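Local coordinates for protein ribonuclease H (Uncultured organism, PDB 4IBN) that probably cleaves the RNA strand of RNA-DNA hybrids endonucleolytically, leaving 5'-phosphomonoester ends, with magnesium as cofactor, at residues Gly39-Tyr44 with Val176-Glu181; Arg73-Ala78 with Gln134-His139; Arg90-Thr95 with Ala203-Ser208. One frame throughout, in Å; residues are numbered along the deposited sequence.

Contact 1: residues Gly39-Tyr44 with Val176-Glu181; sequences GVLVEY and VDSGYE
Leu41 of strand 34-45 sets its two methyls against Ser178 and Tyr180. Its CD1 lies 3.6 Å from Ser178 OG, and its CD2 stands 4.3 Å from Tyr180 CD1, coming obliquely at the ring. CG is anti to the backbone N (chi1 171°), which lets the two branches of the leucine spread between these residues. No hydrogen bond crosses between 39-44 and 176-181. The polar work is done within the turn: Tyr180 N donates to Ser178 OG at 3.0 Å with an N-H...O angle of 153°, which makes an ST turn just ahead of helix 180-184. Ser178 OG and Gly179 N are also hydrogen-bonded to the carboxylate of Asp57 on strand 53-62. Tyr157 of helix 153-168 meets the Tyr180 ring edge-to-face. The contact thus joins the RNase H sheet to the segment that follows its last long helix. With an alanine here in place of Ser178 the hydroxyl is gone, which would probably leave Tyr180 N without its acceptor and Asp57 without one of its partners. Across this contact the leucine side chain offers only apolar cover; the polar ties of the turn to strand 53-62 include the bonds to Asp57 and the salt bridge of Glu181 with Arg55.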
loop_
_atom_site.group_PDB
_atom_site.type_symbol
_atom_site.label_atom_id
_atom_site.label_comp_id
_atom_site.label_asym_id
_atom_site.label_seq_id
_atom_site.Cartn_x
_atom_site.Cartn_y
_atom_site.Cartn_z
ATOM N N GLY A 39 -4.048 1.972 -5.750
ATOM C CA GLY A 39 -4.922 2.768 -4.931
ATOM C C GLY A 39 -4.669 2.580 -3.445
ATOM O O GLY A 39 -4.506 1.494 -3.010
ATOM N N VAL A 40 -4.613 3.692 -2.718
ATOM C CA VAL A 40 -4.384 3.670 -1.294
ATOM C C VAL A 40 -5.359 4.565 -0.523
ATOM O O VAL A 40 -5.498 5.690 -0.842
ATOM C CB VAL A 40 -3.003 4.175 -0.988
ATOM C CG1 VAL A 40 -2.708 4.097 0.448
ATOM C CG2 VAL A 40 -1.998 3.436 -1.753
ATOM N N LEU A 41 -5.999 4.021 0.502
ATOM C CA LEU A 41 -6.779 4.797 1.442
ATOM C C LEU A 41 -6.015 4.884 2.753
ATOM O O LEU A 41 -5.599 3.902 3.251
ATOM C CB LEU A 41 -8.099 4.095 1.698
ATOM C CG LEU A 41 -8.985 4.620 2.811
ATOM C CD1 LEU A 41 -9.474 5.997 2.534
ATOM C CD2 LEU A 41 -10.122 3.708 3.109
ATOM N N VAL A 42 -5.859 6.101 3.282
ATOM C CA VAL A 42 -5.245 6.302 4.588
ATOM C C VAL A 42 -6.299 6.772 5.580
ATOM O O VAL A 42 -6.943 7.726 5.325
ATOM C CB VAL A 42 -4.140 7.384 4.529
ATOM C CG1 VAL A 42 -3.413 7.498 5.842
ATOM C CG2 VAL A 42 -3.136 7.062 3.444
ATOM N N GLU A 43 -6.442 6.076 6.681
ATOM C CA GLU A 43 -7.338 6.446 7.733
ATOM C C GLU A 43 -6.587 7.021 8.900
ATOM O O GLU A 43 -5.586 6.512 9.242
ATOM C CB GLU A 43 -8.144 5.246 8.234
ATOM C CG GLU A 43 -9.060 4.688 7.186
ATOM C CD GLU A 43 -10.166 3.812 7.734
ATOM O OE1 GLU A 43 -10.062 3.406 8.883
ATOM O OE2 GLU A 43 -11.104 3.545 7.003
ATOM N N TYR A 44 -7.126 8.074 9.509
ATOM C CA TYR A 44 -6.507 8.689 10.680
ATOM C C TYR A 44 -7.551 9.133 11.704
ATOM O O TYR A 44 -8.480 9.874 11.379
ATOM C CB TYR A 44 -5.640 9.880 10.263
ATOM C CG TYR A 44 -5.085 10.669 11.427
ATOM C CD1 TYR A 44 -3.972 10.222 12.126
ATOM C CD2 TYR A 44 -5.674 11.860 11.827
ATOM C CE1 TYR A 44 -3.460 10.940 13.191
ATOM C CE2 TYR A 44 -5.171 12.586 12.891
ATOM C CZ TYR A 44 -4.064 12.120 13.568
ATOM O OH TYR A 44 -3.559 12.839 14.628
ATOM N N VAL A 176 -4.856 13.288 -1.006
ATOM C CA VAL A 176 -5.929 14.180 -1.298
ATOM C C VAL A 176 -7.192 13.778 -0.543
ATOM O O VAL A 176 -7.276 12.698 -0.044
ATOM C CB VAL A 176 -6.189 14.270 -2.794
ATOM C CG1 VAL A 176 -4.993 14.618 -3.467
ATOM C CG2 VAL A 176 -6.690 13.007 -3.319
ATOM N N ASP A 177 -8.179 14.642 -0.480
ATOM C CA ASP A 177 -9.323 14.348 0.316
ATOM C C ASP A 177 -9.966 13.075 -0.237
ATOM O O ASP A 177 -9.935 12.864 -1.379
ATOM C CB ASP A 177 -10.278 15.523 0.315
ATOM C CG ASP A 177 -11.448 15.335 1.238
ATOM O OD1 ASP A 177 -11.334 14.648 2.233
ATOM O OD2 ASP A 177 -12.527 15.882 0.968
ATOM N N SER A 178 -10.489 12.223 0.620
ATOM C CA SER A 178 -10.981 10.938 0.203
ATOM C C SER A 178 -12.366 10.889 -0.379
ATOM O O SER A 178 -13.226 11.563 0.035
ATOM C CB SER A 178 -10.890 9.916 1.324
ATOM O OG SER A 178 -11.250 8.654 0.908
ATOM N N GLY A 179 -12.549 9.976 -1.282
ATOM C CA GLY A 179 -13.853 9.703 -1.823
ATOM C C GLY A 179 -14.586 8.579 -1.112
ATOM O O GLY A 179 -15.619 8.182 -1.519
ATOM N N TYR A 180 -14.022 8.086 -0.032
ATOM C CA TYR A 180 -14.555 6.891 0.560
ATOM C C TYR A 180 -16.012 7.043 0.964
ATOM O O TYR A 180 -16.791 6.210 0.739
ATOM C CB TYR A 180 -13.774 6.452 1.825
ATOM C CG TYR A 180 -14.449 5.266 2.474
ATOM C CD1 TYR A 180 -14.223 4.003 2.020
ATOM C CD2 TYR A 180 -15.352 5.414 3.475
ATOM C CE1 TYR A 180 -14.858 2.946 2.525
ATOM C CE2 TYR A 180 -15.985 4.358 3.994
ATOM C CZ TYR A 180 -15.737 3.125 3.518
ATOM O OH TYR A 180 -16.373 2.071 3.979
ATOM N N GLU A 181 -16.347 8.139 1.590
ATOM C CA GLU A 181 -17.678 8.261 2.112
ATOM C C GLU A 181 -18.738 8.291 1.031
ATOM O O GLU A 181 -19.773 7.779 1.194
ATOM C CB GLU A 181 -17.755 9.466 3.032
ATOM C CG GLU A 181 -17.064 9.202 4.364
ATOM C CD GLU A 181 -15.536 9.393 4.328
ATOM O OE1 GLU A 181 -14.997 9.814 3.305
ATOM O OE2 GLU A 181 -14.904 9.157 5.357
#

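Contact 2: residues Arg73-Ala78 with Gln134-His139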
loop_
_atom_site.group_PDB
_atom_site.type_symbol
_atom_site.label_atom_id
_atom_site.label_comp_id
_atom_site.label_asym_id
_atom_site.label_seq_id
_atom_site.Cartn_x
_atom_site.Cartn_y
_atom_site.Cartn_z
ATOM N N ARG A 73 4.275 -0.134 -6.136
ATOM C CA ARG A 73 4.004 1.286 -6.161
ATOM C C ARG A 73 3.016 1.711 -5.095
ATOM O O ARG A 73 3.094 2.800 -4.605
ATOM C CB ARG A 73 3.580 1.765 -7.538
ATOM C CG ARG A 73 4.587 1.369 -8.556
ATOM C CD ARG A 73 4.881 2.371 -9.616
ATOM N NE ARG A 73 4.870 3.742 -9.165
ATOM C CZ ARG A 73 4.543 4.724 -9.967
ATOM N NH1 ARG A 73 4.250 4.444 -11.205
ATOM N NH2 ARG A 73 4.523 5.976 -9.569
ATOM N N SER A 74 2.087 0.828 -4.758
ATOM C CA SER A 74 1.141 1.158 -3.725
ATOM C C SER A 74 1.875 1.392 -2.427
ATOM O O SER A 74 1.542 2.253 -1.685
ATOM C CB SER A 74 0.029 0.103 -3.590
ATOM O OG SER A 74 0.374 -1.032 -2.855
ATOM N N VAL A 75 2.863 0.578 -2.163
ATOM C CA VAL A 75 3.669 0.814 -0.981
ATOM C C VAL A 75 4.485 2.087 -1.080
ATOM O O VAL A 75 4.483 2.894 -0.213
ATOM C CB VAL A 75 4.660 -0.311 -0.773
ATOM C CG1 VAL A 75 5.559 -0.032 0.438
ATOM C CG2 VAL A 75 3.958 -1.564 -0.565
ATOM N N ILE A 76 5.192 2.244 -2.175
ATOM C CA ILE A 76 6.035 3.388 -2.296
ATOM C C ILE A 76 5.282 4.679 -2.229
ATOM O O ILE A 76 5.644 5.564 -1.540
ATOM C CB ILE A 76 6.762 3.361 -3.620
ATOM C CG1 ILE A 76 7.684 2.180 -3.694
ATOM C CG2 ILE A 76 7.523 4.615 -3.854
ATOM C CD1 ILE A 76 8.151 1.854 -5.109
ATOM N N GLU A 77 4.207 4.766 -2.965
ATOM C CA GLU A 77 3.438 5.975 -2.943
ATOM C C GLU A 77 2.860 6.275 -1.575
ATOM O O GLU A 77 2.780 7.405 -1.189
ATOM C CB GLU A 77 2.343 5.987 -3.995
ATOM C CG GLU A 77 2.858 5.976 -5.357
ATOM C CD GLU A 77 3.740 7.152 -5.694
ATOM O OE1 GLU A 77 3.429 8.239 -5.307
ATOM O OE2 GLU A 77 4.735 6.971 -6.384
ATOM N N ALA A 78 2.426 5.258 -0.875
ATOM C CA ALA A 78 1.849 5.464 0.432
ATOM C C ALA A 78 2.825 6.015 1.429
ATOM O O ALA A 78 2.558 6.940 2.091
ATOM C CB ALA A 78 1.323 4.149 0.973
ATOM N N GLN A 134 13.182 1.510 1.037
ATOM C CA GLN A 134 13.582 2.837 1.423
ATOM C C GLN A 134 12.434 3.740 1.826
ATOM O O GLN A 134 12.565 4.533 2.668
ATOM C CB GLN A 134 14.355 3.462 0.282
ATOM C CG GLN A 134 15.000 4.760 0.564
ATOM C CD GLN A 134 16.100 5.030 -0.442
ATOM O OE1 GLN A 134 15.834 5.212 -1.612
ATOM N NE2 GLN A 134 17.318 4.976 -0.004
ATOM N N ALA A 135 11.328 3.626 1.119
ATOM C CA ALA A 135 10.155 4.414 1.395
ATOM C C ALA A 135 9.608 4.134 2.795
ATOM O O ALA A 135 9.243 5.018 3.507
ATOM C CB ALA A 135 9.085 4.137 0.345
ATOM N N VAL A 136 9.573 2.878 3.147
ATOM C CA VAL A 136 9.180 2.449 4.455
ATOM C C VAL A 136 10.143 3.006 5.486
ATOM O O VAL A 136 9.769 3.361 6.525
ATOM C CB VAL A 136 9.159 0.944 4.529
ATOM C CG1 VAL A 136 9.083 0.481 5.907
ATOM C CG2 VAL A 136 8.036 0.418 3.746
ATOM N N ASN A 137 11.410 3.060 5.156
ATOM C CA ASN A 137 12.352 3.766 5.983
ATOM C C ASN A 137 12.373 3.373 7.457
ATOM O O ASN A 137 12.541 2.281 7.793
ATOM C CB ASN A 137 12.175 5.254 5.835
ATOM C CG ASN A 137 11.286 5.787 6.808
ATOM O OD1 ASN A 137 11.676 6.547 7.697
ATOM N ND2 ASN A 137 10.111 5.197 6.842
ATOM N N GLY A 138 12.162 4.434 8.215
ATOM C CA GLY A 138 12.074 4.438 9.647
ATOM C C GLY A 138 10.669 4.344 10.211
ATOM O O GLY A 138 10.502 4.445 11.353
ATOM N N HIS A 139 9.672 4.218 9.354
ATOM C CA HIS A 139 8.331 4.059 9.807
ATOM C C HIS A 139 8.195 2.673 10.364
ATOM O O HIS A 139 8.822 1.791 9.904
ATOM C CB HIS A 139 7.341 4.245 8.671
ATOM C CG HIS A 139 7.480 5.547 7.969
ATOM N ND1 HIS A 139 7.160 6.742 8.553
ATOM C CD2 HIS A 139 7.912 5.848 6.733
ATOM C CE1 HIS A 139 7.403 7.719 7.709
ATOM N NE2 HIS A 139 7.855 7.204 6.597
#
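Val75 and Val136 each turn one methyl to the other through similar torsions. In Val75, chi1 of 177° sets CG1 opposite the backbone N and beside the carbonyl carbon. In Val136, chi1 of 166° gives CG1 that place, and CG2 sits beside the backbone N. The meeting pair is Val75 CG1 and Val136 CG2, 4.2 Å apart, with the two side chains crossing at a slant. One residue after Val75 and one before Val136, Ile76 and Ala135 meet: Ala135 CB lies 4.1 Å from Ile76 CA and 4.2 Å from Ile76 O. The small alanine therefore meets the backbone of helix 67-82 itself. Its small side chain lets the CA atoms of Ile76 and Ala135 come within 5.6 Å. No hydrogen bond joins the segments. The two helices belong to the alpha/beta fold of type 1 RNases H, in which helix 67-82 covers one face of the central sheet. Ser74 rests on Ala38 of strand 34-45, while Ile76 also packs on Leu128, Glu131 and Ala132 of helix 126-136. Val75 is further covered by Ile100 and Met104 of helix 98-113. On the other flank of helix 67-82, Arg73 NH2 forms a salt bridge with Glu77 OE2 at 3.3 Å, with a weak hydrogen bond in it, and its NH1 pairs with Glu62. Helix 126-136 ends at Val136, within the contact. Val136 to His139 form a type II' beta turn, closed by His139 N to Val136 O at 3.0 Å. His139 ND1 is hydrogen-bonded to Phe89 N, next to strand 90-95.

Contact 3: residues Arg90-Thr95 with Ala203-Ser208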
loop_
_atom_site.group_PDB
_atom_site.type_symbol
_atom_site.label_atom_id
_atom_site.label_comp_id
_atom_site.label_asym_id
_atom_site.label_seq_id
_atom_site.Cartn_x
_atom_site.Cartn_y
_atom_site.Cartn_z
ATOM N N ARG A 90 3.632 5.292 12.730
ATOM C CA ARG A 90 3.272 3.913 12.912
ATOM C C ARG A 90 2.126 3.600 11.923
ATOM O O ARG A 90 1.241 4.326 11.832
ATOM C CB ARG A 90 2.823 3.666 14.330
ATOM C CG ARG A 90 3.924 3.714 15.285
ATOM C CD ARG A 90 3.428 3.636 16.735
ATOM N NE ARG A 90 2.983 4.935 17.157
ATOM C CZ ARG A 90 2.185 5.145 18.166
ATOM N NH1 ARG A 90 1.756 4.153 18.871
ATOM N NH2 ARG A 90 1.812 6.363 18.460
ATOM N N VAL A 91 2.228 2.514 11.183
ATOM C CA VAL A 91 1.303 2.214 10.124
ATOM C C VAL A 91 0.848 0.784 10.205
ATOM O O VAL A 91 1.617 -0.072 10.286
ATOM C CB VAL A 91 1.955 2.432 8.744
ATOM C CG1 VAL A 91 1.008 2.143 7.634
ATOM C CG2 VAL A 91 2.526 3.825 8.650
ATOM N N VAL A 92 -0.442 0.573 10.101
ATOM C CA VAL A 92 -0.947 -0.740 9.850
ATOM C C VAL A 92 -1.278 -0.766 8.377
ATOM O O VAL A 92 -2.104 -0.024 7.980
ATOM C CB VAL A 92 -2.227 -1.000 10.637
ATOM C CG1 VAL A 92 -2.738 -2.361 10.330
ATOM C CG2 VAL A 92 -1.971 -0.876 12.086
ATOM N N PHE A 93 -0.598 -1.609 7.604
ATOM C CA PHE A 93 -0.756 -1.628 6.163
ATOM C C PHE A 93 -1.422 -2.916 5.774
ATOM O O PHE A 93 -0.888 -3.928 5.956
ATOM C CB PHE A 93 0.625 -1.497 5.483
ATOM C CG PHE A 93 0.597 -1.254 3.983
ATOM C CD1 PHE A 93 0.874 -0.035 3.461
ATOM C CD2 PHE A 93 0.416 -2.278 3.112
ATOM C CE1 PHE A 93 0.893 0.170 2.154
ATOM C CE2 PHE A 93 0.442 -2.066 1.809
ATOM C CZ PHE A 93 0.672 -0.840 1.330
ATOM N N THR A 94 -2.630 -2.792 5.254
ATOM C CA THR A 94 -3.402 -3.926 4.848
ATOM C C THR A 94 -3.608 -3.974 3.343
ATOM O O THR A 94 -4.042 -3.071 2.776
ATOM C CB THR A 94 -4.811 -3.926 5.532
ATOM O OG1 THR A 94 -4.664 -3.888 6.939
ATOM C CG2 THR A 94 -5.564 -5.140 5.152
ATOM N N THR A 95 -3.274 -5.103 2.753
ATOM C CA THR A 95 -3.344 -5.259 1.326
ATOM C C THR A 95 -3.800 -6.634 0.943
ATOM O O THR A 95 -3.680 -7.506 1.702
ATOM C CB THR A 95 -2.000 -5.009 0.690
ATOM O OG1 THR A 95 -2.092 -5.222 -0.703
ATOM C CG2 THR A 95 -0.976 -5.878 1.273
ATOM N N ALA A 203 -2.875 -0.784 20.931
ATOM C CA ALA A 203 -2.747 -2.194 21.292
ATOM C C ALA A 203 -2.760 -3.316 20.248
ATOM O O ALA A 203 -2.190 -4.344 20.416
ATOM C CB ALA A 203 -3.703 -2.514 22.370
ATOM N N ALA A 204 -3.528 -3.125 19.214
ATOM C CA ALA A 204 -3.608 -4.017 18.112
ATOM C C ALA A 204 -2.264 -3.899 17.402
ATOM O O ALA A 204 -2.062 -4.614 16.447
ATOM C CB ALA A 204 -4.698 -3.597 17.189
ATOM N N PHE A 205 -1.382 -2.977 17.823
ATOM C CA PHE A 205 -0.266 -2.620 16.960
ATOM C C PHE A 205 0.928 -3.489 17.194
ATOM O O PHE A 205 1.517 -3.442 18.223
ATOM C CB PHE A 205 0.132 -1.146 17.024
ATOM C CG PHE A 205 1.153 -0.736 15.976
ATOM C CD1 PHE A 205 0.889 -0.852 14.670
ATOM C CD2 PHE A 205 2.376 -0.252 16.329
ATOM C CE1 PHE A 205 1.827 -0.494 13.759
ATOM C CE2 PHE A 205 3.277 0.118 15.421
ATOM C CZ PHE A 205 3.003 -0.020 14.134
ATOM N N ARG A 206 1.252 -4.286 16.192
ATOM C CA ARG A 206 2.340 -5.221 16.272
ATOM C C ARG A 206 3.272 -5.074 15.070
ATOM O O ARG A 206 3.136 -5.775 14.137
ATOM C CB ARG A 206 1.776 -6.642 16.313
ATOM C CG ARG A 206 1.143 -7.025 17.661
ATOM C CD ARG A 206 1.983 -6.504 18.812
ATOM N NE ARG A 206 1.531 -6.936 20.133
ATOM C CZ ARG A 206 0.968 -6.133 21.037
ATOM N NH1 ARG A 206 0.775 -4.857 20.769
ATOM N NH2 ARG A 206 0.583 -6.614 22.217
ATOM N N PRO A 207 4.186 -4.145 15.102
ATOM C CA PRO A 207 5.012 -3.911 13.933
ATOM C C PRO A 207 6.012 -4.998 13.661
ATOM O O PRO A 207 6.509 -5.609 14.565
ATOM C CB PRO A 207 5.764 -2.648 14.270
ATOM C CG PRO A 207 5.845 -2.663 15.670
ATOM C CD PRO A 207 4.567 -3.227 16.170
ATOM N N SER A 208 6.316 -5.158 12.392
ATOM C CA SER A 208 7.359 -6.044 11.928
ATOM C C SER A 208 8.685 -5.455 12.226
ATOM O O SER A 208 8.796 -4.323 12.481
ATOM C CB SER A 208 7.279 -6.217 10.436
ATOM O OG SER A 208 6.318 -7.128 10.101
#
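Phe205 puts its ring against three successive residues of strand 90-95. Arg90 meets it with the carbon part of its chain: CG is 3.7 Å from Phe205 CE2, approaching obliquely, and CB is equally near Phe205 CZ. The guanidinium plane stands 78° from the ring plane, and the guanidinium lies beyond the ring. Val91 contributes its backbone, not its side chain. Val91 O lies in the ring plane at the edge, 3.5 Å from Phe205 CE1. Val92 CG2 comes up to the same rim, 3.9 Å from Phe205 CD1, and the valine and the phenylalanine run alongside in opposing senses. A chi1 of -171° holds the phenyl across from the backbone N of Phe205 and brings it against the strand. Within its own segment, Pro207 CD sits 3.6 Å above one ring face, toward the rim.

Further out come the polar bonds. Arg206 NH1 donates to Phe205 O within the loop, at 3.0 Å and nearly straight (170°), though from above the carbonyl plane. Arg206 N bonds Glu142 of strand 140-145, which ties the loop to the sheet. Arg90 NH2 reaches Thr14 O, which fixes the far end of that chain, and Val92 also packs on Arg144. Strand 90-95 itself runs between 16-25 and 140-145. The loop after helix 187-192 thus lies on the sheet face opposite helix 67-82, where the Val91 side chain packs on Phe79 and Ile82. No hydrogen bond crosses between the segments. The carbonyl oxygen at the ring edge faces the weakly positive C-H rim, probably a mildly favourable approach, and the rest is apolar contact.

From the N terminus, strand 34-45 is the first segment met, and contact 1 closes on it only at 176-181, a loop spanning most of the catalytic fold. Contact 2 lies wholly within that loop: helix 67-82 is rejoined by helix 126-136. Contact 3 starts on strand 90-95, between the two segments of contact 2, and ends at 203-208, beyond contact 1. It therefore crosses both. Contacts 1 and 2 touch where Val40 packs on Ser74 and Ala78. Contacts 2 and 3 touch where Phe93 meets Val75 and Ala78. Contacts 1 and 3 bring two parts of the C-terminal region to the same sheet without touching.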